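Local coordinates for protein creatinine amidohydrolase (Nostoc punctiforme PCC 73102, PDB 3NO4) that probably hydrolyses carbon-nitrogen bonds other than peptide bonds in linear amides, as a metal-dependent enzyme of the creatininase superfamily, at residues Glu48-Asp59 with His186-Thr195. Sequence-based numbering, arbitrary orientation.
Sequences EQHGPTGLIGTD and HATPSEVALT. With NI (nickel (II) ion), chain D.
Glu191 joins His50 and Asp59 on a nickel ion, with His186 beside them in the second shell, in the metal site of a creatininase-family fold, where two loops and the starts of helices 58-74 and 189-198 converge. Imidazole suits position 186 because it can use both nitrogens: NE2 donates to Gln49 O (2.8 Å), which lies in its ring plane, while ND1 gives a weak hydrogen bond to the nickel-bound water, which accepts. Its CE1 sits over the centre of the His50 ring, 3.6 Å above the plane, with Thr58 CB over the opposite face, so the ligand ring is held between them. A leucine in place of His186 would probably leave Gln49 O without this donor and the nickel-bound water without one of its contacts. Small Ala187 brings its methyl to 3.3 Å from His50 O, and Thr188, the N-cap of helix 189-198, gives its backbone N-H to the anti lone pair of Glu191 OE2. That bond and another from the bound water to OE2 help fix the carboxylate, whose OE1 binds nickel at 2.1 Å. With CG between its backbone N and carbonyl carbon (chi1 72°) and the chain extended beyond, Glu191 reaches the ion beside Thr58 CG2. The carboxylate stands nearly upright to the His50 ring, at 82°, but nearly parallel to that of Asp59 (15° between the planes); His50 NE2 and Asp59 OD1 complete the protein ligands. One helical turn on, Thr195 lays CG2 against Thr58 CG2, while a water donates to both hydroxyl oxygens and accepts from Leu55 N at 3.0 Å.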
loop_
_atom_site.group_PDB
_atom_site.type_symbol
_atom_site.label_atom_id
_atom_site.label_comp_id
_atom_site.label_asym_id
_atom_site.label_seq_id
_atom_site.Cartn_x
_atom_site.Cartn_y
_atom_site.Cartn_z
ATOM N N GLU A 48 -3.781 10.492 22.974
ATOM C CA GLU A 48 -3.651 11.882 22.512
ATOM C C GLU A 48 -3.811 12.851 23.657
ATOM O O GLU A 48 -4.585 12.596 24.597
ATOM C CB GLU A 48 -4.733 12.203 21.453
ATOM C CG GLU A 48 -6.173 11.966 21.963
ATOM C CD GLU A 48 -7.229 12.150 20.943
ATOM O OE1 GLU A 48 -7.113 11.552 19.844
ATOM O OE2 GLU A 48 -8.200 12.863 21.251
ATOM N N GLN A 49 -3.178 14.008 23.500
ATOM C CA GLN A 49 -3.302 15.103 24.446
ATOM C C GLN A 49 -4.778 15.391 24.818
ATOM O O GLN A 49 -5.665 15.345 23.961
ATOM C CB GLN A 49 -2.585 16.358 23.890
ATOM C CG GLN A 49 -3.306 17.040 22.729
ATOM C CD GLN A 49 -4.424 17.974 23.160
ATOM O OE1 GLN A 49 -4.557 18.321 24.359
ATOM N NE2 GLN A 49 -5.287 18.315 22.215
ATOM N N HIS A 50 -5.029 15.632 26.089
ATOM C CA HIS A 50 -6.339 16.115 26.581
ATOM C C HIS A 50 -6.169 17.327 27.520
ATOM O O HIS A 50 -6.760 17.417 28.568
ATOM C CB HIS A 50 -7.080 14.959 27.245
ATOM C CG HIS A 50 -7.859 14.128 26.293
ATOM N ND1 HIS A 50 -7.286 13.173 25.483
ATOM C CD2 HIS A 50 -9.190 14.090 26.043
ATOM C CE1 HIS A 50 -8.228 12.602 24.756
ATOM N NE2 HIS A 50 -9.389 13.143 25.069
ATOM N N GLY A 51 -5.391 18.307 27.072
ATOM C CA GLY A 51 -5.223 19.520 27.805
ATOM C C GLY A 51 -4.280 19.354 28.991
ATOM O O GLY A 51 -3.679 18.291 29.152
ATOM N N PRO A 52 -4.113 20.415 29.791
ATOM C CA PRO A 52 -3.280 20.377 31.025
ATOM C C PRO A 52 -3.656 19.332 32.076
ATOM O O PRO A 52 -2.778 18.883 32.803
ATOM C CB PRO A 52 -3.480 21.788 31.614
ATOM C CG PRO A 52 -3.756 22.665 30.374
ATOM C CD PRO A 52 -4.627 21.790 29.532
ATOM N N THR A 53 -4.943 19.010 32.194
ATOM C CA THR A 53 -5.454 18.152 33.268
ATOM C C THR A 53 -5.970 16.800 32.774
ATOM O O THR A 53 -6.322 15.970 33.594
ATOM C CB THR A 53 -6.596 18.850 34.024
ATOM O OG1 THR A 53 -7.621 19.203 33.098
ATOM C CG2 THR A 53 -6.101 20.073 34.771
ATOM N N GLY A 54 -6.040 16.579 31.450
ATOM C CA GLY A 54 -6.593 15.356 30.903
ATOM C C GLY A 54 -5.555 14.281 30.690
ATOM O O GLY A 54 -4.425 14.535 30.285
ATOM N N LEU A 55 -5.984 13.056 30.884
ATOM C CA LEU A 55 -5.161 11.898 30.613
ATOM C C LEU A 55 -4.980 11.648 29.120
ATOM O O LEU A 55 -5.938 11.692 28.348
ATOM C CB LEU A 55 -5.791 10.691 31.276
ATOM C CG LEU A 55 -6.033 10.783 32.791
ATOM C CD1 LEU A 55 -6.419 9.337 33.310
ATOM C CD2 LEU A 55 -4.838 11.366 33.580
ATOM N N ILE A 56 -3.753 11.361 28.710
ATOM C CA ILE A 56 -3.461 11.028 27.290
ATOM C C ILE A 56 -4.253 9.809 26.836
ATOM O O ILE A 56 -4.589 9.717 25.671
ATOM C CB ILE A 56 -1.963 10.928 27.029
ATOM C CG1 ILE A 56 -1.375 12.349 26.970
ATOM C CG2 ILE A 56 -1.614 10.104 25.737
ATOM C CD1 ILE A 56 0.190 12.402 27.092
ATOM N N GLY A 57 -4.584 8.899 27.774
ATOM C CA GLY A 57 -5.395 7.721 27.477
ATOM C C GLY A 57 -6.906 7.902 27.549
ATOM O O GLY A 57 -7.610 6.960 27.315
ATOM N N THR A 58 -7.396 9.103 27.844
ATOM C CA THR A 58 -8.816 9.358 28.115
ATOM C C THR A 58 -9.765 8.551 27.208
ATOM O O THR A 58 -10.618 7.825 27.715
ATOM C CB THR A 58 -9.112 10.875 28.007
ATOM O OG1 THR A 58 -8.421 11.547 29.073
ATOM C CG2 THR A 58 -10.665 11.194 28.011
ATOM N N ASP A 59 -9.573 8.657 25.884
ATOM C CA ASP A 59 -10.491 8.011 24.919
ATOM C C ASP A 59 -10.467 6.507 25.020
ATOM O O ASP A 59 -11.535 5.890 25.021
ATOM C CB ASP A 59 -10.242 8.475 23.481
ATOM C CG ASP A 59 -10.424 9.983 23.327
ATOM O OD1 ASP A 59 -11.014 10.585 24.254
ATOM O OD2 ASP A 59 -9.997 10.591 22.307
ATOM N N HIS A 186 -13.278 19.058 23.008
ATOM C CA HIS A 186 -12.120 18.233 23.308
ATOM C C HIS A 186 -11.565 18.579 24.700
ATOM O O HIS A 186 -11.530 19.742 25.092
ATOM C CB HIS A 186 -11.043 18.376 22.201
ATOM C CG HIS A 186 -9.844 17.521 22.455
ATOM N ND1 HIS A 186 -9.824 16.176 22.184
ATOM C CD2 HIS A 186 -8.671 17.800 23.065
ATOM C CE1 HIS A 186 -8.658 15.676 22.567
ATOM N NE2 HIS A 186 -7.933 16.643 23.091
ATOM N N ALA A 187 -11.154 17.542 25.432
ATOM C CA ALA A 187 -10.782 17.624 26.841
ATOM C C ALA A 187 -12.010 18.136 27.594
ATOM O O ALA A 187 -11.937 19.132 28.287
ATOM C CB ALA A 187 -9.532 18.518 27.052
ATOM N N THR A 188 -13.139 17.464 27.377
ATOM C CA THR A 188 -14.424 17.910 27.880
ATOM C C THR A 188 -14.540 17.530 29.368
ATOM O O THR A 188 -13.981 16.517 29.779
ATOM C CB THR A 188 -15.634 17.288 27.133
ATOM O OG1 THR A 188 -15.711 15.881 27.398
ATOM C CG2 THR A 188 -15.595 17.563 25.637
ATOM N N PRO A 189 -15.244 18.335 30.173
ATOM C CA PRO A 189 -15.482 17.896 31.560
ATOM C C PRO A 189 -16.179 16.541 31.679
ATOM O O PRO A 189 -15.847 15.794 32.602
ATOM C CB PRO A 189 -16.291 19.045 32.182
ATOM C CG PRO A 189 -16.679 19.936 31.067
ATOM C CD PRO A 189 -15.714 19.711 29.965
ATOM N N SER A 190 -17.051 16.184 30.732
ATOM C CA SER A 190 -17.711 14.849 30.810
ATOM C C SER A 190 -16.733 13.663 30.716
ATOM O O SER A 190 -16.770 12.750 31.561
ATOM C CB SER A 190 -18.889 14.701 29.824
ATOM O OG SER A 190 -18.476 14.767 28.487
ATOM N N GLU A 191 -15.844 13.694 29.732
ATOM C CA GLU A 191 -14.895 12.603 29.539
ATOM C C GLU A 191 -13.827 12.590 30.639
ATOM O O GLU A 191 -13.453 11.524 31.097
ATOM C CB GLU A 191 -14.240 12.642 28.152
ATOM C CG GLU A 191 -13.207 13.775 27.902
ATOM C CD GLU A 191 -12.713 13.819 26.471
ATOM O OE1 GLU A 191 -12.575 12.727 25.862
ATOM O OE2 GLU A 191 -12.471 14.917 25.926
ATOM N N VAL A 192 -13.371 13.782 31.057
ATOM C CA VAL A 192 -12.446 13.897 32.165
ATOM C C VAL A 192 -13.125 13.383 33.452
ATOM O O VAL A 192 -12.508 12.607 34.174
ATOM C CB VAL A 192 -11.821 15.327 32.289
ATOM C CG1 VAL A 192 -10.916 15.397 33.533
ATOM C CG2 VAL A 192 -11.004 15.657 30.990
ATOM N N ALA A 193 -14.389 13.736 33.694
ATOM C CA ALA A 193 -15.163 13.169 34.829
ATOM C C ALA A 193 -15.106 11.638 34.838
ATOM O O ALA A 193 -14.752 11.046 35.865
ATOM C CB ALA A 193 -16.618 13.644 34.826
ATOM N N LEU A 194 -15.389 11.032 33.679
ATOM C CA LEU A 194 -15.342 9.578 33.515
ATOM C C LEU A 194 -13.981 8.979 33.866
ATOM O O LEU A 194 -13.916 8.035 34.694
ATOM C CB LEU A 194 -15.823 9.138 32.118
ATOM C CG LEU A 194 -15.929 7.633 31.837
ATOM C CD1 LEU A 194 -16.515 6.856 32.995
ATOM C CD2 LEU A 194 -16.715 7.368 30.538
ATOM N N THR A 195 -12.899 9.585 33.340
ATOM C CA THR A 195 -11.527 9.123 33.695
ATOM C C THR A 195 -11.235 9.254 35.204
ATOM O O THR A 195 -10.549 8.388 35.786
ATOM C CB THR A 195 -10.392 9.822 32.902
ATOM O OG1 THR A 195 -10.248 11.180 33.363
ATOM C CG2 THR A 195 -10.669 9.796 31.383
HETATM NI NI NI D . -11.331 12.667 24.196
HETATM O O HOH W 1 -8.894 12.812 31.442
HETATM O O HOH W 2 -12.006 14.217 23.011
#